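Local atomic coordinates of light harvesting complex 1 Protein W (Rhodopseudomonas palustris, PDB entry 6Z5S), a protein that spans the membrane at the light-harvesting 1 ring, where it packs against bacteriochlorophyll a and probably helps keep the ring open for quinone exchange. Residues 46-51 / 76-81; 39-44 / 80-85. One frame throughout, in Å; residues are numbered along the deposited sequence.

How the contacts relate
Contacts 1 and 2 join the same two predicted transmembrane helices, 37-57 and 67-89, at neighbouring levels, their centres about 8 Å apart. The helices run antiparallel, which reverses the order of the segments: 39-44 precedes 46-51 on the first helix and meets 80-85, whereas 46-51 meets the earlier segment 76-81. Gly-80 and Thr-81 belong to both contacts. The helix spacing is closer at contact 2, which buries 286 Å² against 123 Å² for contact 1. Both touch one bacteriochlorophyll a at substituents of the macrocycle, contact 2 also along the tail, so the helix pair supplies part of the pigment's surroundings.

Contact 1 (46-51 / 76-81); sequences FITLVA and LPAFGT. With BCL (bacteriochlorophyll a), chain B.
Thr-48 and Ala-78 mark the nearest backbone approach of the two helices, their CA atoms 5.9 Å apart. On segment 46-51 the contact is carried almost wholly by Thr-48, whose CA-CB bond points at helix 67-89. With OG1 anti to the backbone N (chi1 -172°), the two branches part: the methyl CG2 of Thr-48 lies against Ala-78 CB at 3.5 Å, while OG1 of Thr-48 sits beside Pro-77 CB at 3.7 Å. The side chains of Thr-48 and Pro-77 cross at about a right angle. Thr-81 directs its hydroxyl back along its own helix to the carbonyl of Pro-77, though the modelled separation is too short to be taken literally.

Both segments also meet bacteriochlorophyll a. Phe-46, which points away from the helix contact, reaches it edge-on: CZ of Phe-46 is 3.1 Å from the pigment's ester oxygen O1D, with the ester carbon CGD in the plane of the ring, and CE2 of Phe-46 lies 3.5 Å from the methyl CMA. CB of Ala-78 is shared between Thr-48 and the pigment, standing 4.0 Å from CAB, the acetyl carbon. An alanine in place of Phe-46 would probably leave the ester and the methyl CMA without this aromatic edge, and the ester freer to turn. An apolar side chain of another protein's chain also packs on Phe-46. The carbon-carbon and OG1-carbon contacts, with the small buried area, indicate mainly van der Waals packing, with one hydroxyl, Thr-48 OG1, lying against Pro-77 CB and the pigment at the border.

Contact 2 (39-44 / 80-85); sequences ASMVVG and GTLFVG. With BCL (bacteriochlorophyll a), chain B.
In Ser-40 the hydroxyl lies anti to the backbone N (chi1 176°), a torsion that carries OG to the carbonyl of Gly-85 on the facing helix; in Met-41 the extended chi1 (-173°) and chi2 carry SD to C7 of the pigment's tail, and the bend at chi3 (-69°) turns the methyl CE toward C9. The bond from Ser-40 OG to Gly-85 O measures 2.8 Å but is weak by its geometry. A second polar approach runs the other way, with CA of Gly-85 offering a C-H to Ser-40 O at 3.3 Å.

Close approach of the backbones makes these meetings possible. The axes of segments 39-44 and 80-85 approach to 7.3 Å and run roughly antiparallel. At Gly-44 and Gly-85, where a CB would be directed toward the partner helix, there is none; CG2 of Thr-81 instead rests on Gly-44 CA at 3.3 Å. Ser-40 and Gly-44 on one helix, and Thr-81 and Gly-85 on the other, are each four residues apart, a spacing consistent with a small-xxx-small packing motif.

Leu-82 turns its two methyls to different neighbours. CD1 of Leu-82 lies 3.2 Å from the carbonyl oxygen of Met-41, close to CG of that methionine, whereas CD2 of Leu-82 faces the pigment methyl CMB at 3.8 Å. SD of Met-41 is 3.6 Å from C7 in the bacteriochlorophyll tail, and CG1 of Val-42 lies alongside the same tail. Met-41 and Leu-82 each also pack on an aromatic side chain of another protein's chain. Chemically the interface therefore divides: small residues with a weak hydroxyl bond and a C-H...O contact bring the backbones together, while larger apolar groups pass from the helix pair onto the pigment.

Contact 1 (46-51 / 76-81)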
# COMPACT_ATOMS: atom_id res chain seq x y z
N PHE A 46 48.73 -3.21 17.65
CA PHE A 46 49.92 -3.75 18.30
C PHE A 46 50.82 -2.63 18.79
O PHE A 46 51.40 -2.72 19.88
CB PHE A 46 50.66 -4.68 17.35
CG PHE A 46 49.93 -5.95 17.08
CD1 PHE A 46 49.78 -6.90 18.08
CD2 PHE A 46 49.37 -6.20 15.85
CE1 PHE A 46 49.10 -8.07 17.85
CE2 PHE A 46 48.69 -7.37 15.61
CZ PHE A 46 48.55 -8.31 16.61
N ILE A 47 50.95 -1.56 18.00
CA ILE A 47 51.70 -0.39 18.43
C ILE A 47 51.12 0.16 19.73
O ILE A 47 51.85 0.40 20.70
CB ILE A 47 51.70 0.68 17.33
CG1 ILE A 47 52.54 0.22 16.14
CG2 ILE A 47 52.19 2.00 17.87
CD1 ILE A 47 53.94 -0.18 16.50
N THR A 48 49.80 0.36 19.77
CA THR A 48 49.21 0.92 20.97
C THR A 48 49.28 -0.05 22.14
O THR A 48 49.40 0.38 23.29
CB THR A 48 47.77 1.36 20.72
OG1 THR A 48 47.29 2.08 21.86
CG2 THR A 48 46.88 0.19 20.50
N LEU A 49 49.23 -1.36 21.88
CA LEU A 49 49.43 -2.33 22.95
C LEU A 49 50.80 -2.17 23.59
O LEU A 49 50.92 -2.06 24.81
CB LEU A 49 49.27 -3.75 22.41
CG LEU A 49 49.59 -4.82 23.45
CD1 LEU A 49 48.49 -4.90 24.49
CD2 LEU A 49 49.84 -6.17 22.80
N VAL A 50 51.86 -2.16 22.77
CA VAL A 50 53.20 -2.09 23.34
C VAL A 50 53.43 -0.74 23.99
O VAL A 50 54.11 -0.64 25.02
CB VAL A 50 54.26 -2.42 22.29
CG1 VAL A 50 53.91 -3.72 21.58
CG2 VAL A 50 54.42 -1.30 21.29
N ALA A 51 52.85 0.33 23.44
CA ALA A 51 52.98 1.64 24.05
C ALA A 51 52.31 1.67 25.42
O ALA A 51 52.89 2.17 26.39
CB ALA A 51 52.40 2.71 23.14
N LEU A 76 40.33 2.02 23.47
CA LEU A 76 39.82 3.01 22.54
C LEU A 76 40.90 3.57 21.62
O LEU A 76 40.64 3.77 20.43
CB LEU A 76 39.13 4.14 23.30
CG LEU A 76 38.33 5.15 22.47
CD1 LEU A 76 37.13 5.61 23.26
CD2 LEU A 76 39.18 6.35 22.07
N PRO A 77 42.11 3.87 22.11
CA PRO A 77 43.18 4.22 21.17
C PRO A 77 43.42 3.15 20.13
O PRO A 77 43.67 3.47 18.96
CB PRO A 77 44.40 4.42 22.08
CG PRO A 77 43.82 4.86 23.35
CD PRO A 77 42.54 4.11 23.50
N ALA A 78 43.35 1.87 20.52
CA ALA A 78 43.50 0.80 19.54
C ALA A 78 42.41 0.86 18.48
O ALA A 78 42.68 0.69 17.29
CB ALA A 78 43.47 -0.56 20.24
N PHE A 79 41.17 1.13 18.90
CA PHE A 79 40.07 1.15 17.95
C PHE A 79 40.18 2.34 17.01
O PHE A 79 39.94 2.21 15.80
CB PHE A 79 38.74 1.17 18.69
CG PHE A 79 37.55 1.05 17.80
CD1 PHE A 79 37.49 0.05 16.86
CD2 PHE A 79 36.50 1.94 17.90
CE1 PHE A 79 36.40 -0.07 16.03
CE2 PHE A 79 35.41 1.82 17.08
CZ PHE A 79 35.36 0.82 16.14
N GLY A 80 40.53 3.51 17.53
CA GLY A 80 40.74 4.66 16.66
C GLY A 80 41.94 4.49 15.76
O GLY A 80 41.99 5.03 14.66
N THR A 81 42.93 3.72 16.22
CA THR A 81 44.10 3.45 15.39
C THR A 81 43.74 2.53 14.24
O THR A 81 44.25 2.69 13.12
CB THR A 81 45.18 2.83 16.26
OG1 THR A 81 45.48 3.71 17.35
CG2 THR A 81 46.40 2.65 15.46
MG BCL B . 43.18 -8.05 19.38
CHA BCL B . 44.31 -10.21 16.99
CHB BCL B . 42.61 -5.77 16.97
CHC BCL B . 41.76 -6.07 21.71
CHD BCL B . 43.21 -10.65 21.72
NA BCL B . 43.57 -7.91 17.42
C1A BCL B . 44.04 -8.81 16.64
C2A BCL B . 44.29 -8.33 15.25
C3A BCL B . 44.08 -6.85 15.38
C4A BCL B . 43.37 -6.81 16.69
CMA BCL B . 45.40 -6.11 15.47
CAA BCL B . 43.25 -8.88 14.29
CBA BCL B . 43.91 -9.48 13.06
CGA BCL B . 43.02 -9.26 11.87
O1A BCL B . 42.10 -8.47 11.92
O2A BCL B . 43.24 -9.98 10.63
NB BCL B . 42.29 -6.21 19.35
C1B BCL B . 42.15 -5.38 18.30
C2B BCL B . 41.49 -4.08 18.55
C3B BCL B . 41.23 -4.18 20.00
C4B BCL B . 41.78 -5.51 20.37
CMB BCL B . 41.20 -3.00 17.55
CAB BCL B . 40.59 -3.21 20.93
OBB BCL B . 40.91 -3.22 22.10
CBB BCL B . 39.55 -2.27 20.40
NC BCL B . 42.63 -8.26 21.29
C1C BCL B . 42.04 -7.32 22.04
C2C BCL B . 41.67 -7.77 23.41
C3C BCL B . 42.24 -9.15 23.42
C4C BCL B . 42.72 -9.31 22.03
CMC BCL B . 42.37 -6.91 24.44
CAC BCL B . 41.19 -10.23 23.66
CBC BCL B . 40.75 -10.29 25.10
ND BCL B . 43.60 -10.04 19.46
C1D BCL B . 43.64 -11.01 20.39
C2D BCL B . 44.10 -12.33 19.85
C3D BCL B . 44.35 -11.94 18.47
C4D BCL B . 44.07 -10.65 18.34
CMD BCL B . 44.32 -13.73 20.34
CAD BCL B . 44.82 -12.47 17.17
OBD BCL B . 45.17 -13.66 16.92
CBD BCL B . 44.79 -11.37 16.17
CGD BCL B . 46.16 -11.20 15.61
O1D BCL B . 47.12 -11.03 16.32
O2D BCL B . 46.35 -11.29 14.18
CED BCL B . 47.66 -11.36 13.65
C1 BCL B . 42.96 -9.32 9.41
C2 BCL B . 44.21 -9.35 8.57
C3 BCL B . 44.27 -8.78 7.36
C4 BCL B . 45.55 -8.86 6.59
C5 BCL B . 43.07 -8.06 6.78
C6 BCL B . 43.05 -6.60 7.24
C7 BCL B . 41.73 -5.90 6.91
C8 BCL B . 41.48 -5.82 5.41
C9 BCL B . 41.88 -4.45 4.86
C10 BCL B . 40.02 -6.15 5.12
C11 BCL B . 39.25 -5.05 4.40
C12 BCL B . 38.15 -4.46 5.28
C13 BCL B . 36.78 -4.94 4.84
C14 BCL B . 36.06 -3.88 4.03
C15 BCL B . 35.95 -5.34 6.07
C16 BCL B . 34.91 -6.39 5.73
C17 BCL B . 34.17 -6.88 6.97
C18 BCL B . 32.84 -7.54 6.58
C19 BCL B . 31.83 -7.42 7.71
C20 BCL B . 33.03 -8.99 6.18

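Contact 2 (39-44 / 80-85)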
# COMPACT_ATOMS: atom_id res chain seq x y z
N ALA A 39 47.99 -4.15 6.21
CA ALA A 39 48.94 -4.13 7.31
C ALA A 39 48.92 -2.79 8.04
O ALA A 39 49.13 -2.75 9.26
CB ALA A 39 50.35 -4.43 6.80
N SER A 40 48.66 -1.70 7.32
CA SER A 40 48.49 -0.40 7.96
C SER A 40 47.29 -0.38 8.90
O SER A 40 47.23 0.48 9.78
CB SER A 40 48.34 0.69 6.91
OG SER A 40 48.09 1.94 7.52
N MET A 41 46.35 -1.30 8.71
CA MET A 41 45.19 -1.35 9.59
C MET A 41 45.49 -2.11 10.87
O MET A 41 45.07 -1.69 11.96
CB MET A 41 44.02 -2.00 8.85
CG MET A 41 42.71 -1.96 9.60
SD MET A 41 41.39 -2.77 8.68
CE MET A 41 41.19 -1.62 7.33
N VAL A 42 46.21 -3.22 10.77
CA VAL A 42 46.39 -4.11 11.91
C VAL A 42 47.68 -3.88 12.68
O VAL A 42 47.80 -4.36 13.82
CB VAL A 42 46.31 -5.59 11.46
CG1 VAL A 42 45.06 -5.81 10.63
CG2 VAL A 42 47.55 -5.97 10.70
N VAL A 43 48.65 -3.17 12.11
CA VAL A 43 49.86 -2.88 12.86
C VAL A 43 49.58 -1.88 13.97
O VAL A 43 50.35 -1.78 14.93
CB VAL A 43 50.98 -2.38 11.94
CG1 VAL A 43 50.71 -0.95 11.51
CG2 VAL A 43 52.33 -2.50 12.62
N GLY A 44 48.49 -1.13 13.87
CA GLY A 44 48.18 -0.09 14.81
C GLY A 44 47.88 -0.56 16.22
O GLY A 44 48.50 -0.11 17.18
N GLY A 80 40.53 3.51 17.53
CA GLY A 80 40.74 4.66 16.66
C GLY A 80 41.94 4.49 15.76
O GLY A 80 41.99 5.03 14.66
N THR A 81 42.93 3.72 16.22
CA THR A 81 44.10 3.45 15.39
C THR A 81 43.74 2.53 14.24
O THR A 81 44.25 2.69 13.12
CB THR A 81 45.18 2.83 16.26
OG1 THR A 81 45.48 3.71 17.35
CG2 THR A 81 46.40 2.65 15.46
N LEU A 82 42.87 1.56 14.50
CA LEU A 82 42.35 0.69 13.44
C LEU A 82 41.80 1.48 12.27
O LEU A 82 41.75 0.98 11.15
CB LEU A 82 41.27 -0.23 14.01
CG LEU A 82 41.13 -1.62 13.41
CD1 LEU A 82 42.41 -2.41 13.59
CD2 LEU A 82 39.97 -2.34 14.06
N PHE A 83 41.37 2.72 12.52
CA PHE A 83 40.88 3.61 11.48
C PHE A 83 41.94 4.58 10.98
O PHE A 83 41.98 4.87 9.78
CB PHE A 83 39.68 4.41 12.00
CG PHE A 83 38.38 3.66 11.94
CD1 PHE A 83 37.61 3.67 10.79
CD2 PHE A 83 37.93 2.95 13.03
CE1 PHE A 83 36.42 2.98 10.73
CE2 PHE A 83 36.74 2.26 12.98
CZ PHE A 83 35.98 2.27 11.83
N VAL A 84 42.79 5.10 11.87
CA VAL A 84 43.77 6.10 11.45
C VAL A 84 44.87 5.49 10.60
O VAL A 84 45.54 6.20 9.86
CB VAL A 84 44.38 6.83 12.66
CG1 VAL A 84 45.49 6.01 13.28
CG2 VAL A 84 44.89 8.19 12.25
N GLY A 85 45.08 4.18 10.70
CA GLY A 85 46.04 3.52 9.84
C GLY A 85 45.73 3.69 8.36
O GLY A 85 46.51 4.28 7.61
MG BCL B . 43.18 -8.05 19.38
CHA BCL B . 44.31 -10.21 16.99
CHB BCL B . 42.61 -5.77 16.97
CHC BCL B . 41.76 -6.07 21.71
CHD BCL B . 43.21 -10.65 21.72
NA BCL B . 43.57 -7.91 17.42
C1A BCL B . 44.04 -8.81 16.64
C2A BCL B . 44.29 -8.33 15.25
C3A BCL B . 44.08 -6.85 15.38
C4A BCL B . 43.37 -6.81 16.69
CMA BCL B . 45.40 -6.11 15.47
CAA BCL B . 43.25 -8.88 14.29
CBA BCL B . 43.91 -9.48 13.06
CGA BCL B . 43.02 -9.26 11.87
O1A BCL B . 42.10 -8.47 11.92
O2A BCL B . 43.24 -9.98 10.63
NB BCL B . 42.29 -6.21 19.35
C1B BCL B . 42.15 -5.38 18.30
C2B BCL B . 41.49 -4.08 18.55
C3B BCL B . 41.23 -4.18 20.00
C4B BCL B . 41.78 -5.51 20.37
CMB BCL B . 41.20 -3.00 17.55
CAB BCL B . 40.59 -3.21 20.93
OBB BCL B . 40.91 -3.22 22.10
CBB BCL B . 39.55 -2.27 20.40
NC BCL B . 42.63 -8.26 21.29
C1C BCL B . 42.04 -7.32 22.04
C2C BCL B . 41.67 -7.77 23.41
C3C BCL B . 42.24 -9.15 23.42
C4C BCL B . 42.72 -9.31 22.03
CMC BCL B . 42.37 -6.91 24.44
CAC BCL B . 41.19 -10.23 23.66
CBC BCL B . 40.75 -10.29 25.10
ND BCL B . 43.60 -10.04 19.46
C1D BCL B . 43.64 -11.01 20.39
C2D BCL B . 44.10 -12.33 19.85
C3D BCL B . 44.35 -11.94 18.47
C4D BCL B . 44.07 -10.65 18.34
CMD BCL B . 44.32 -13.73 20.34
CAD BCL B . 44.82 -12.47 17.17
OBD BCL B . 45.17 -13.66 16.92
CBD BCL B . 44.79 -11.37 16.17
CGD BCL B . 46.16 -11.20 15.61
O1D BCL B . 47.12 -11.03 16.32
O2D BCL B . 46.35 -11.29 14.18
CED BCL B . 47.66 -11.36 13.65
C1 BCL B . 42.96 -9.32 9.41
C2 BCL B . 44.21 -9.35 8.57
C3 BCL B . 44.27 -8.78 7.36
C4 BCL B . 45.55 -8.86 6.59
C5 BCL B . 43.07 -8.06 6.78
C6 BCL B . 43.05 -6.60 7.24
C7 BCL B . 41.73 -5.90 6.91
C8 BCL B . 41.48 -5.82 5.41
C9 BCL B . 41.88 -4.45 4.86
C10 BCL B . 40.02 -6.15 5.12
C11 BCL B . 39.25 -5.05 4.40
C12 BCL B . 38.15 -4.46 5.28
C13 BCL B . 36.78 -4.94 4.84
C14 BCL B . 36.06 -3.88 4.03
C15 BCL B . 35.95 -5.34 6.07
C16 BCL B . 34.91 -6.39 5.73
C17 BCL B . 34.17 -6.88 6.97
C18 BCL B . 32.84 -7.54 6.58
C19 BCL B . 31.83 -7.42 7.71
C20 BCL B . 33.03 -8.99 6.18